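Local coordinates for protein translation elongation factor 1A (PDB 3WND), which binds cysteinyl-tRNA(Cys) in its GTP-bound form and probably serves as a translation elongation factor related to SelB, EF-Tu and aIF2 gamma, at residues I195-A200 with C208-V213; A200-G205 with V262-I267; T225-L230 with R269-S274; I236-S241 with G256-N261. All coordinates share one frame; numbering follows the deposited sequence. Where two conformers were deposited one is given.

Contact 1. Residues I195-A200 with C208-V213; sequences IFIDHA and CVVLGV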
loop_
_atom_site.group_PDB
_atom_site.type_symbol
_atom_site.label_atom_id
_atom_site.label_comp_id
_atom_site.label_asym_id
_atom_site.label_seq_id
_atom_site.Cartn_x
_atom_site.Cartn_y
_atom_site.Cartn_z
ATOM N N ILE A 195 1.280 -13.353 5.195
ATOM C CA ILE A 195 0.951 -12.152 5.979
ATOM C C ILE A 195 2.138 -11.212 5.860
ATOM O O ILE A 195 3.298 -11.599 6.101
ATOM C CB ILE A 195 0.680 -12.532 7.474
ATOM C CG1 ILE A 195 -0.498 -13.576 7.546
ATOM C CG2 ILE A 195 0.320 -11.224 8.289
ATOM C CD1 ILE A 195 0.077 -15.007 7.840
ATOM N N PHE A 196 1.874 -9.949 5.507
ATOM C CA PHE A 196 2.966 -8.925 5.466
ATOM C C PHE A 196 2.910 -8.133 6.759
ATOM O O PHE A 196 1.867 -7.771 7.206
ATOM C CB PHE A 196 2.703 -7.913 4.326
ATOM C CG PHE A 196 3.058 -8.401 2.934
ATOM C CD1 PHE A 196 3.497 -9.725 2.710
ATOM C CD2 PHE A 196 2.935 -7.526 1.864
ATOM C CE1 PHE A 196 3.762 -10.163 1.392
ATOM C CE2 PHE A 196 3.219 -7.983 0.564
ATOM C CZ PHE A 196 3.610 -9.268 0.351
ATOM N N ILE A 197 4.030 -7.991 7.421
ATOM C CA ILE A 197 4.127 -7.312 8.654
ATOM C C ILE A 197 4.499 -5.851 8.517
ATOM O O ILE A 197 5.440 -5.538 7.820
ATOM C CB ILE A 197 5.262 -7.998 9.483
ATOM C CG1 ILE A 197 4.825 -9.472 9.875
ATOM C CG2 ILE A 197 5.588 -7.128 10.698
ATOM C CD1 ILE A 197 6.001 -10.295 10.374
ATOM N N ASP A 198 3.701 -4.943 9.111
ATOM C CA ASP A 198 4.067 -3.533 8.956
ATOM C C ASP A 198 4.642 -2.959 10.257
ATOM O O ASP A 198 5.324 -1.897 10.230
ATOM C CB ASP A 198 2.895 -2.635 8.423
ATOM C CG ASP A 198 1.605 -2.888 9.077
ATOM O OD1 ASP A 198 1.438 -2.565 10.259
ATOM O OD2 ASP A 198 0.703 -3.346 8.386
ATOM N N HIS A 199 4.374 -3.645 11.396
ATOM C CA HIS A 199 4.935 -3.165 12.688
ATOM C C HIS A 199 5.169 -4.403 13.527
ATOM O O HIS A 199 4.478 -5.408 13.434
ATOM C CB HIS A 199 3.955 -2.255 13.444
ATOM C CG HIS A 199 3.698 -0.974 12.775
ATOM N ND1 HIS A 199 2.749 -0.857 11.742
ATOM C CD2 HIS A 199 4.287 0.317 12.943
ATOM C CE1 HIS A 199 2.723 0.476 11.305
ATOM N NE2 HIS A 199 3.644 1.191 12.070
ATOM N N ALA A 200 6.148 -4.325 14.420
ATOM C CA ALA A 200 6.462 -5.416 15.366
ATOM C C ALA A 200 6.870 -4.709 16.675
ATOM O O ALA A 200 7.744 -3.814 16.684
ATOM C CB ALA A 200 7.673 -6.261 14.858
ATOM N N CYS A 208 6.074 -11.156 21.789
ATOM C CA CYS A 208 6.232 -10.636 20.421
ATOM C C CYS A 208 4.829 -10.486 19.755
ATOM O O CYS A 208 4.101 -11.498 19.599
ATOM C CB CYS A 208 7.077 -11.572 19.571
ATOM S SG CYS A 208 7.343 -10.982 17.849
ATOM N N VAL A 209 4.492 -9.251 19.355
ATOM C CA VAL A 209 3.280 -8.965 18.603
ATOM C C VAL A 209 3.669 -8.320 17.241
ATOM O O VAL A 209 4.566 -7.435 17.161
ATOM C CB VAL A 209 2.318 -8.062 19.413
ATOM C CG1 VAL A 209 1.118 -7.579 18.520
ATOM C CG2 VAL A 209 1.862 -8.835 20.653
ATOM N N VAL A 210 3.008 -8.760 16.151
ATOM C CA VAL A 210 3.240 -8.089 14.871
ATOM C C VAL A 210 1.875 -7.625 14.397
ATOM O O VAL A 210 0.864 -8.247 14.698
ATOM C CB VAL A 210 3.887 -9.020 13.832
ATOM C CG1 VAL A 210 5.303 -9.417 14.270
ATOM C CG2 VAL A 210 2.963 -10.181 13.489
ATOM N N LEU A 211 1.873 -6.516 13.681
ATOM C CA LEU A 211 0.640 -5.999 13.023
ATOM C C LEU A 211 0.957 -6.101 11.545
ATOM O O LEU A 211 2.096 -5.828 11.040
ATOM C CB LEU A 211 0.391 -4.551 13.363
ATOM C CG LEU A 211 0.539 -4.186 14.857
ATOM C CD1 LEU A 211 0.242 -2.715 15.044
ATOM C CD2 LEU A 211 -0.360 -5.045 15.719
ATOM N N GLY A 212 -0.110 -6.405 10.814
ATOM C CA GLY A 212 0.011 -6.666 9.369
ATOM C C GLY A 212 -1.321 -6.933 8.716
ATOM O O GLY A 212 -2.375 -6.713 9.301
ATOM N N VAL A 213 -1.226 -7.495 7.501
ATOM C CA VAL A 213 -2.439 -7.769 6.730
ATOM C C VAL A 213 -2.203 -9.084 6.043
ATOM O O VAL A 213 -1.072 -9.373 5.582
ATOM C CB VAL A 213 -2.730 -6.621 5.711
ATOM C CG1 VAL A 213 -1.587 -6.424 4.745
ATOM C CG2 VAL A 213 -4.075 -6.798 5.026
#
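The carbonyl oxygen of Leu211 is gripped by two successive backbone amides, Asp198 N at 2.7 Å and His199 N at 3.2 Å. Asp198 N approaches in the carbonyl plane, whereas His199 N is tilted 26° from it. In return Leu211 N donates an almost straight bond to His199 O (2.8 Å, 168°). Two residues opposite one make a classic beta bulge, and it marks the corner at which strand 194-203 bends. With strand 207-216 it forms a hairpin in the antiparallel barrel that follows the GTPase domain, a fold consistent with the second domain of SelB-like factors. Asp198 takes chi1 45°, with CG between the backbone N and the carbonyl carbon, and His199 ND1 donates a hydrogen bond to its OD1 (2.6 Å), which is met on the anti side and lies close to the imidazole plane. Asp198 OD2 forms a salt bridge with Arg254, while His199 NE2 is hydrogen-bonded to Ser48 OG, in the GTPase domain. With an alanine here, the imidazole would probably lose one of the two hydrogen bonds that fix its rotation, and Arg254 this carboxylate as its mate. Before the bulge, Phe196 and Val213 pair through reciprocal backbone bonds. Gly212 suits its place because a beta carbon would run into Phe196 O, which instead lies 3.1 Å from Gly212 CA. Branched and small apolar residues cover one face: Ile197 CG2 meets Val210 CB at 4.0 Å, the two side chains crossing obliquely, and Val210 CG1 rests 4.0 Å from Ala200 CB.

Contact 2. Residues A200-G205 with V262-I267; sequences AFNVTG and VQAKDI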
loop_
_atom_site.group_PDB
_atom_site.type_symbol
_atom_site.label_atom_id
_atom_site.label_comp_id
_atom_site.label_asym_id
_atom_site.label_seq_id
_atom_site.Cartn_x
_atom_site.Cartn_y
_atom_site.Cartn_z
ATOM N N ALA A 200 6.148 -4.325 14.420
ATOM C CA ALA A 200 6.462 -5.416 15.366
ATOM C C ALA A 200 6.870 -4.709 16.675
ATOM O O ALA A 200 7.744 -3.814 16.684
ATOM C CB ALA A 200 7.673 -6.261 14.858
ATOM N N PHE A 201 6.377 -5.222 17.786
ATOM C CA PHE A 201 6.799 -4.764 19.082
ATOM C C PHE A 201 6.601 -5.753 20.178
ATOM O O PHE A 201 5.906 -6.805 20.009
ATOM C CB PHE A 201 6.103 -3.469 19.462
ATOM C CG PHE A 201 4.664 -3.464 19.136
ATOM C CD1 PHE A 201 3.702 -3.985 20.043
ATOM C CD2 PHE A 201 4.210 -2.981 17.862
ATOM C CE1 PHE A 201 2.324 -3.975 19.712
ATOM C CE2 PHE A 201 2.877 -2.962 17.557
ATOM C CZ PHE A 201 1.914 -3.476 18.467
ATOM N N ASN A 202 7.289 -5.485 21.304
ATOM C CA ASN A 202 7.099 -6.326 22.475
ATOM C C ASN A 202 5.888 -5.839 23.260
ATOM O O ASN A 202 5.739 -4.638 23.455
ATOM C CB ASN A 202 8.353 -6.363 23.364
ATOM C CG ASN A 202 8.618 -7.753 23.881
ATOM O OD1 ASN A 202 8.619 -8.703 23.107
ATOM N ND2 ASN A 202 8.814 -7.893 25.193
ATOM N N VAL A 203 5.037 -6.742 23.777
ATOM C CA VAL A 203 3.962 -6.268 24.696
ATOM C C VAL A 203 4.062 -7.009 26.015
ATOM O O VAL A 203 4.151 -8.246 26.024
ATOM C CB VAL A 203 2.521 -6.384 24.111
ATOM C CG1 VAL A 203 1.428 -6.121 25.176
ATOM C CG2 VAL A 203 2.363 -5.418 22.949
ATOM N N THR A 204 4.047 -6.263 27.121
ATOM C CA THR A 204 4.293 -6.857 28.412
ATOM C C THR A 204 3.223 -7.873 28.696
ATOM O O THR A 204 2.025 -7.550 28.644
ATOM C CB THR A 204 4.262 -5.798 29.508
ATOM O OG1 THR A 204 5.517 -5.133 29.530
ATOM C CG2 THR A 204 4.049 -6.428 30.920
ATOM N N GLY A 205 3.650 -9.110 28.933
ATOM C CA GLY A 205 2.735 -10.177 29.248
ATOM C C GLY A 205 2.201 -10.890 28.037
ATOM O O GLY A 205 1.435 -11.838 28.179
ATOM N N VAL A 262 10.025 -16.097 18.226
ATOM C CA VAL A 262 10.767 -14.973 17.585
ATOM C C VAL A 262 10.640 -13.699 18.430
ATOM O O VAL A 262 9.619 -13.471 19.116
ATOM C CB VAL A 262 10.343 -14.781 16.108
ATOM C CG1 VAL A 262 8.873 -14.304 16.028
ATOM C CG2 VAL A 262 11.221 -13.773 15.395
ATOM N N GLN A 263 11.688 -12.894 18.448
ATOM C CA GLN A 263 11.681 -11.693 19.280
ATOM C C GLN A 263 11.373 -10.463 18.373
ATOM O O GLN A 263 11.785 -10.388 17.199
ATOM C CB GLN A 263 13.056 -11.515 19.949
ATOM C CG GLN A 263 13.409 -12.564 21.024
ATOM C CD GLN A 263 14.825 -12.337 21.535
ATOM O OE1 GLN A 263 15.764 -13.025 21.117
ATOM N NE2 GLN A 263 14.998 -11.327 22.320
ATOM N N ALA A 264 10.564 -9.539 18.884
ATOM C CA ALA A 264 10.168 -8.341 18.085
ATOM C C ALA A 264 11.440 -7.600 17.618
ATOM O O ALA A 264 11.521 -7.106 16.522
ATOM C CB ALA A 264 9.286 -7.427 18.878
ATOM N N LYS A 265 12.490 -7.599 18.449
ATOM C CA LYS A 265 13.712 -6.862 18.029
ATOM C C LYS A 265 14.340 -7.451 16.705
ATOM O O LYS A 265 15.160 -6.828 16.026
ATOM C CB LYS A 265 14.803 -6.922 19.152
ATOM C CG LYS A 265 15.401 -8.324 19.344
ATOM C CD LYS A 265 16.583 -8.349 20.314
ATOM C CE LYS A 265 17.117 -9.766 20.341
ATOM N NZ LYS A 265 18.142 -9.999 19.293
ATOM N N ASP A 266 14.010 -8.669 16.348
ATOM C CA ASP A 266 14.562 -9.285 15.126
ATOM C C ASP A 266 13.599 -9.207 13.925
ATOM O O ASP A 266 13.886 -9.772 12.844
ATOM C CB ASP A 266 14.857 -10.733 15.404
ATOM C CG ASP A 266 15.930 -10.887 16.436
ATOM O OD1 ASP A 266 16.934 -10.078 16.406
ATOM O OD2 ASP A 266 15.771 -11.811 17.281
ATOM N N ILE A 267 12.487 -8.489 14.092
ATOM C CA ILE A 267 11.497 -8.337 13.008
ATOM C C ILE A 267 11.495 -6.891 12.553
ATOM O O ILE A 267 11.395 -5.992 13.404
ATOM C CB ILE A 267 10.073 -8.765 13.490
ATOM C CG1 ILE A 267 10.183 -10.234 14.016
ATOM C CG2 ILE A 267 9.082 -8.590 12.367
ATOM C CD1 ILE A 267 8.790 -10.822 14.388
#
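Ala264 sets its methyl group against the backbone of Phe201, its CB 3.4 Å from Phe201 C. The contact packs a short 3-10 turn, part of the connection between strands 254-260 and 272-274, onto the outgoing end of strand 194-203 in the antiparallel barrel. No hydrogen bond joins the two segments, and small side chains let the backbones come close; alanine suits the turn because its CB lies directly against the Phe201 carbonyl group, with no further side-chain atoms to hold the strand at a distance. Ile267 follows the turn with CG1 anti to the carbonyl carbon (chi1 -56°), a rotamer that leaves the CG2 branch facing Ala200, where CG2 lies 3.7 Å from Ala200 CB. The other branch runs on extended, so that Ile267 CD1 reaches Ile227 CD1 at 3.6 Å and also nears Leu259. Beta-branched Ile267 thus serves the strand with one arm and the barrel interior with the other. Phe201 turns its CB away from the loop. With chi1 at 43°, its ring lies against the neighbouring strand, where CE2 packs 3.6 Å from Leu211 CD1, and the methyl group CG2 of Val203 sits in the ring plane at an edge. Asn202, exposed to solvent, brings its OD1 end back toward the methyl of Ala264, 4.5 Å from CB. The turn is closed by backbone bonds from Asp266 N to Gln263 O and from Ile267 N to Ala264 O. On its outer side the Lys265 chain bends at its last torsion, bringing NZ to the syn side of Asp266 OD1 at 3.1 Å in a salt bridge.

Contact 3. Residues T225-L230 with R269-S274; sequences TKIFPL and RGFIIS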
loop_
_atom_site.group_PDB
_atom_site.type_symbol
_atom_site.label_atom_id
_atom_site.label_comp_id
_atom_site.label_asym_id
_atom_site.label_seq_id
_atom_site.Cartn_x
_atom_site.Cartn_y
_atom_site.Cartn_z
ATOM N N THR A 225 4.361 -22.107 11.165
ATOM C CA THR A 225 4.700 -21.600 9.832
ATOM C C THR A 225 6.029 -20.987 9.986
ATOM O O THR A 225 6.781 -21.415 10.913
ATOM C CB THR A 225 3.569 -20.678 9.314
ATOM O OG1 THR A 225 3.839 -20.247 7.989
ATOM C CG2 THR A 225 3.276 -19.502 10.264
ATOM N N LYS A 226 6.412 -20.062 9.097
ATOM C CA LYS A 226 7.779 -19.463 9.146
ATOM C C LYS A 226 7.739 -17.945 9.001
ATOM O O LYS A 226 6.699 -17.400 8.625
ATOM C CB LYS A 226 8.681 -19.991 8.061
ATOM C CG LYS A 226 9.058 -21.504 8.227
ATOM C CD LYS A 226 10.137 -21.882 7.164
ATOM C CE LYS A 226 10.663 -23.314 7.341
ATOM N NZ LYS A 226 11.933 -23.428 6.558
ATOM N N ILE A 227 8.855 -17.288 9.335
ATOM C CA ILE A 227 8.964 -15.876 9.066
ATOM C C ILE A 227 10.198 -15.672 8.208
ATOM O O ILE A 227 11.279 -16.258 8.558
ATOM C CB ILE A 227 8.939 -15.040 10.362
ATOM C CG1 ILE A 227 8.851 -13.503 10.066
ATOM C CG2 ILE A 227 10.093 -15.425 11.311
ATOM C CD1 ILE A 227 8.442 -12.752 11.325
ATOM N N PHE A 228 10.069 -14.792 7.227
ATOM C CA PHE A 228 11.148 -14.487 6.267
ATOM C C PHE A 228 11.355 -12.989 6.257
ATOM O O PHE A 228 10.391 -12.256 6.476
ATOM C CB PHE A 228 10.710 -14.928 4.845
ATOM C CG PHE A 228 10.601 -16.396 4.723
ATOM C CD1 PHE A 228 9.408 -17.007 4.929
ATOM C CD2 PHE A 228 11.720 -17.146 4.381
ATOM C CE1 PHE A 228 9.277 -18.399 4.878
ATOM C CE2 PHE A 228 11.642 -18.513 4.327
ATOM C CZ PHE A 228 10.405 -19.142 4.550
ATOM N N PRO A 229 12.590 -12.535 5.959
ATOM C CA PRO A 229 13.707 -13.312 5.417
ATOM C C PRO A 229 14.563 -14.058 6.492
ATOM O O PRO A 229 15.508 -14.762 6.125
ATOM C CB PRO A 229 14.593 -12.228 4.753
ATOM C CG PRO A 229 14.328 -11.013 5.651
ATOM C CD PRO A 229 12.856 -11.096 5.964
ATOM N N LEU A 230 14.153 -14.022 7.771
ATOM C CA LEU A 230 14.878 -14.826 8.847
ATOM C C LEU A 230 14.941 -16.314 8.527
ATOM O O LEU A 230 15.954 -16.973 8.759
ATOM C CB LEU A 230 14.124 -14.657 10.139
ATOM C CG LEU A 230 14.533 -13.465 10.948
ATOM C CD1 LEU A 230 13.802 -13.627 12.287
ATOM C CD2 LEU A 230 16.035 -13.498 11.110
ATOM N N ARG A 269 9.409 -4.080 9.604
ATOM C CA ARG A 269 8.436 -3.929 8.555
ATOM C C ARG A 269 8.947 -4.563 7.225
ATOM O O ARG A 269 10.089 -4.330 6.823
ATOM C CB ARG A 269 8.145 -2.439 8.298
ATOM C CG ARG A 269 7.214 -2.207 7.091
ATOM C CD ARG A 269 6.977 -0.735 6.821
ATOM N NE ARG A 269 6.330 -0.206 8.001
ATOM C CZ ARG A 269 6.112 1.102 8.159
ATOM N NH1 ARG A 269 6.333 1.942 7.135
ATOM N NH2 ARG A 269 5.564 1.519 9.271
ATOM N N GLY A 270 8.131 -5.367 6.551
ATOM C CA GLY A 270 8.639 -5.959 5.337
ATOM C C GLY A 270 8.825 -7.478 5.460
ATOM O O GLY A 270 8.891 -8.184 4.446
ATOM N N PHE A 271 8.908 -7.959 6.689
ATOM C CA PHE A 271 9.010 -9.394 6.902
ATOM C C PHE A 271 7.695 -10.026 6.546
ATOM O O PHE A 271 6.623 -9.360 6.583
ATOM C CB PHE A 271 9.348 -9.646 8.414
ATOM C CG PHE A 271 10.844 -9.515 8.717
ATOM C CD1 PHE A 271 11.633 -8.552 8.080
ATOM C CD2 PHE A 271 11.434 -10.352 9.662
ATOM C CE1 PHE A 271 13.023 -8.437 8.401
ATOM C CE2 PHE A 271 12.790 -10.222 9.958
ATOM C CZ PHE A 271 13.588 -9.314 9.355
ATOM N N ILE A 272 7.720 -11.295 6.224
ATOM C CA ILE A 272 6.547 -12.008 5.756
ATOM C C ILE A 272 6.394 -13.294 6.565
ATOM O O ILE A 272 7.387 -14.034 6.810
ATOM C CB ILE A 272 6.754 -12.450 4.263
ATOM C CG1 ILE A 272 6.884 -11.171 3.361
ATOM C CG2 ILE A 272 5.530 -13.246 3.788
ATOM C CD1 ILE A 272 7.327 -11.520 1.928
ATOM N N ILE A 273 5.164 -13.572 6.960
ATOM C CA ILE A 273 4.893 -14.829 7.569
ATOM C C ILE A 273 4.256 -15.695 6.472
ATOM O O ILE A 273 3.180 -15.333 5.864
ATOM C CB ILE A 273 3.870 -14.728 8.762
ATOM C CG1 ILE A 273 4.555 -13.907 9.913
ATOM C CG2 ILE A 273 3.411 -16.126 9.207
ATOM C CD1 ILE A 273 3.587 -13.415 10.973
ATOM N N SER A 274 4.840 -16.861 6.230
ATOM C CA SER A 274 4.381 -17.774 5.232
ATOM C C SER A 274 5.203 -19.013 5.348
ATOM O O SER A 274 6.263 -19.024 6.023
ATOM C CB SER A 274 4.400 -17.229 3.798
ATOM O OG SER A 274 5.610 -17.394 3.223
#
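Phe271 holds CG anti to its carbonyl carbon (chi1 -83°), which sets one face of its ring against Pro229, while Ile227 extends CG1 anti to its own nitrogen (chi1 -172°) to meet the edge of that ring. They lie at the end of the antiparallel pairing of strands 225-228 and 272-274, neighbours in the barrel. Pro229, preceded by a cis peptide bond, sets CD almost over the middle of the Phe271 ring, 3.6 Å from its centroid and 13° off the normal, a CH-pi contact for which a rigid proline is well shaped. Leu230 CG adds an oblique contact to Phe271 CE2 at 3.8 Å. A serine in place of Phe271 would probably open a gap beside Pro229 and leave Ile227 and Leu230 without their aromatic partner. Phe228 and Ile272 tie the strands with two backbone bonds, Phe228 N to Ile272 O and Ile272 N to Phe228 O, both 2.8 Å. Toward the far end the Thr225 and Ile273 side chains cross at about a right angle, their CG2 atoms 3.5 Å apart, while Thr225 OG1 is hydrogen-bonded to Asp275 OD1. The Phe228 ring lies edge-on to Ser274, with Ser274 O in the ring plane at the edge, 3.3 Å from Phe228 CE1.

Contact 4. Residues I236-S241 with G256-N261; sequences IRSIQS and GMRLKN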
loop_
_atom_site.group_PDB
_atom_site.type_symbol
_atom_site.label_atom_id
_atom_site.label_comp_id
_atom_site.label_asym_id
_atom_site.label_seq_id
_atom_site.Cartn_x
_atom_site.Cartn_y
_atom_site.Cartn_z
ATOM N N ILE A 236 1.831 -19.194 15.466
ATOM C CA ILE A 236 0.890 -18.129 15.766
ATOM C C ILE A 236 0.125 -18.451 17.042
ATOM O O ILE A 236 -0.702 -19.390 17.068
ATOM C CB ILE A 236 -0.057 -17.973 14.604
ATOM C CG1 ILE A 236 0.789 -17.569 13.346
ATOM C CG2 ILE A 236 -1.126 -16.894 14.962
ATOM C CD1 ILE A 236 -0.073 -17.307 12.107
ATOM N N ARG A 237 0.430 -17.728 18.127
ATOM C CA ARG A 237 -0.236 -17.980 19.402
ATOM C C ARG A 237 -1.649 -17.384 19.517
ATOM O O ARG A 237 -2.483 -17.914 20.277
ATOM C CB ARG A 237 0.598 -17.406 20.550
ATOM C CG ARG A 237 1.916 -18.063 20.841
ATOM C CD ARG A 237 2.664 -17.501 22.042
ATOM N NE ARG A 237 3.162 -16.163 21.783
ATOM C CZ ARG A 237 4.029 -15.515 22.561
ATOM N NH1 ARG A 237 4.453 -16.077 23.618
ATOM N NH2 ARG A 237 4.404 -14.272 22.217
ATOM N N SER A 238 -1.934 -16.240 18.835
ATOM C CA SER A 238 -3.333 -15.727 18.788
ATOM C C SER A 238 -3.340 -14.731 17.652
ATOM O O SER A 238 -2.295 -14.265 17.207
ATOM C CB SER A 238 -3.751 -15.008 20.096
ATOM O OG SER A 238 -2.813 -13.963 20.338
ATOM N N ILE A 239 -4.519 -14.500 17.113
ATOM C CA ILE A 239 -4.704 -13.468 16.083
ATOM C C ILE A 239 -5.774 -12.550 16.655
ATOM O O ILE A 239 -6.874 -13.031 17.049
ATOM C CB ILE A 239 -5.220 -14.145 14.778
ATOM C CG1 ILE A 239 -4.256 -15.308 14.350
ATOM C CG2 ILE A 239 -5.381 -13.088 13.678
ATOM C CD1 ILE A 239 -4.653 -16.016 13.057
ATOM N N GLN A 240 -5.557 -11.245 16.507
ATOM C CA GLN A 240 -6.573 -10.265 16.949
ATOM C C GLN A 240 -6.996 -9.432 15.712
ATOM O O GLN A 240 -6.137 -9.096 14.878
ATOM C CB GLN A 240 -5.950 -9.300 18.023
ATOM C CG GLN A 240 -5.720 -9.963 19.339
ATOM C CD GLN A 240 -4.490 -10.904 19.462
ATOM O OE1 GLN A 240 -4.677 -12.003 19.954
ATOM N NE2 GLN A 240 -3.240 -10.476 19.080
ATOM N N SER A 241 -8.284 -9.115 15.592
ATOM C CA SER A 241 -8.715 -8.122 14.602
ATOM C C SER A 241 -9.580 -7.110 15.303
ATOM O O SER A 241 -10.554 -7.524 15.967
ATOM C CB SER A 241 -9.360 -8.722 13.311
ATOM O OG SER A 241 -9.095 -7.853 12.144
ATOM N N GLY A 256 -3.429 -8.343 14.222
ATOM C CA GLY A 256 -2.326 -8.294 15.182
ATOM C C GLY A 256 -2.090 -9.753 15.569
ATOM O O GLY A 256 -3.060 -10.519 15.752
ATOM N N MET A 257 -0.845 -10.181 15.600
ATOM C CA MET A 257 -0.581 -11.585 15.946
ATOM C C MET A 257 0.481 -11.708 17.017
ATOM O O MET A 257 1.605 -11.090 16.939
ATOM C CB MET A 257 -0.093 -12.400 14.724
ATOM C CG MET A 257 -1.131 -12.391 13.571
ATOM S SD MET A 257 -0.408 -13.294 12.162
ATOM C CE MET A 257 -1.953 -13.751 11.336
ATOM N N ARG A 258 0.174 -12.580 17.987
ATOM C CA ARG A 258 1.176 -12.936 19.019
ATOM C C ARG A 258 1.941 -14.085 18.449
ATOM O O ARG A 258 1.346 -15.132 18.056
ATOM C CB ARG A 258 0.456 -13.331 20.310
ATOM C CG ARG A 258 1.144 -12.807 21.533
ATOM C CD ARG A 258 0.161 -12.763 22.702
ATOM N NE ARG A 258 0.074 -14.019 23.449
ATOM C CZ ARG A 258 -1.032 -14.778 23.577
ATOM N NH1 ARG A 258 -2.230 -14.466 22.990
ATOM N NH2 ARG A 258 -0.942 -15.888 24.294
ATOM N N LEU A 259 3.259 -13.941 18.372
ATOM C CA LEU A 259 4.098 -15.006 17.766
ATOM C C LEU A 259 4.976 -15.642 18.875
ATOM O O LEU A 259 5.544 -14.946 19.739
ATOM C CB LEU A 259 5.087 -14.377 16.743
ATOM C CG LEU A 259 4.416 -13.563 15.606
ATOM C CD1 LEU A 259 5.562 -13.152 14.683
ATOM C CD2 LEU A 259 3.273 -14.342 14.959
ATOM N N LYS A 260 5.103 -16.961 18.794
ATOM C CA LYS A 260 6.099 -17.764 19.563
ATOM C C LYS A 260 7.350 -18.091 18.708
ATOM O O LYS A 260 7.268 -18.380 17.452
ATOM C CB LYS A 260 5.463 -19.086 20.130
ATOM C CG LYS A 260 6.344 -19.790 21.216
ATOM C CD LYS A 260 5.875 -21.191 21.648
ATOM C CE LYS A 260 4.426 -21.225 22.104
ATOM N NZ LYS A 260 3.995 -22.640 22.343
ATOM N N ASN A 261 8.508 -18.019 19.367
ATOM C CA ASN A 261 9.804 -18.418 18.827
ATOM C C ASN A 261 10.523 -17.322 18.086
ATOM O O ASN A 261 11.512 -17.564 17.346
ATOM C CB ASN A 261 9.748 -19.735 18.007
ATOM C CG ASN A 261 11.083 -20.435 17.957
ATOM O OD1 ASN A 261 11.776 -20.588 18.977
ATOM N ND2 ASN A 261 11.433 -20.919 16.769
#
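Backbone bonds set the frame: Gln240 N reaches Gly256 O at 2.7 Å, and Gly256 N returns a bond to Gln240 O. Arg237 N donates to Arg258 O (2.8 Å), while Arg258 N turns to Ser238 O at 3.1 Å. Charged side chains meet around the bulge. The Arg237 and Arg258 side chains cross at about a right angle, their guanidinium planes 35° apart and their NE atoms 4.1 Å from each other, so the like charges probably disfavour a closer approach. Arg237 bends at chi3 (-70°), which folds its guanidinium over Leu259 O and against Arg258, whose NE lies over the opposite face. Arg237 CB in turn sits over the Arg258 group, whose NH1 gives a weak, bent bond to OG of Ser238 (2.8 Å), a residue small enough to sit beside it. The aliphatic part of Arg237 is also used, CD resting 3.7 Å from Lys260 CB, while Lys260 NZ pairs with Glu235. Apolar contacts occupy the face of Ile236 and Ile239. The long, unbranched Met257 lies alongside Ile239, CE 3.9 Å from Ile239 CD1, and its SD meets Ile236 CD1 at 4.0 Å, as suits a buried face. Because Arg237 and Ser238 both stand opposite Arg258, and Arg237 has helix-like backbone angles, this is a classic beta bulge within an antiparallel strand pair of the SelB-like barrel.

In the fold
All four contacts belong to the second domain, an antiparallel barrel between the GTPase domain and the C-terminal sheet. Their centres lie 9 to 14 Å apart. Contacts 1 and 2 both use strand 194-203; strand 207-216 of contact 1 neighbours strand 254-260 of contact 4, and strand 194-203 neighbours strand 272-274 of contact 3, whose strand 224-228 adjoins strand 232-241 of contact 4. Along the chain, contact 1 closes before contacts 3 and 4 open, contact 4 is nested within the loops closed by contacts 2 and 3, and contact 2 interleaves with contacts 1 and 3. Isoleucines and leucines from several contacts meet in the shared interior, which ties distant chain segments into one compact domain.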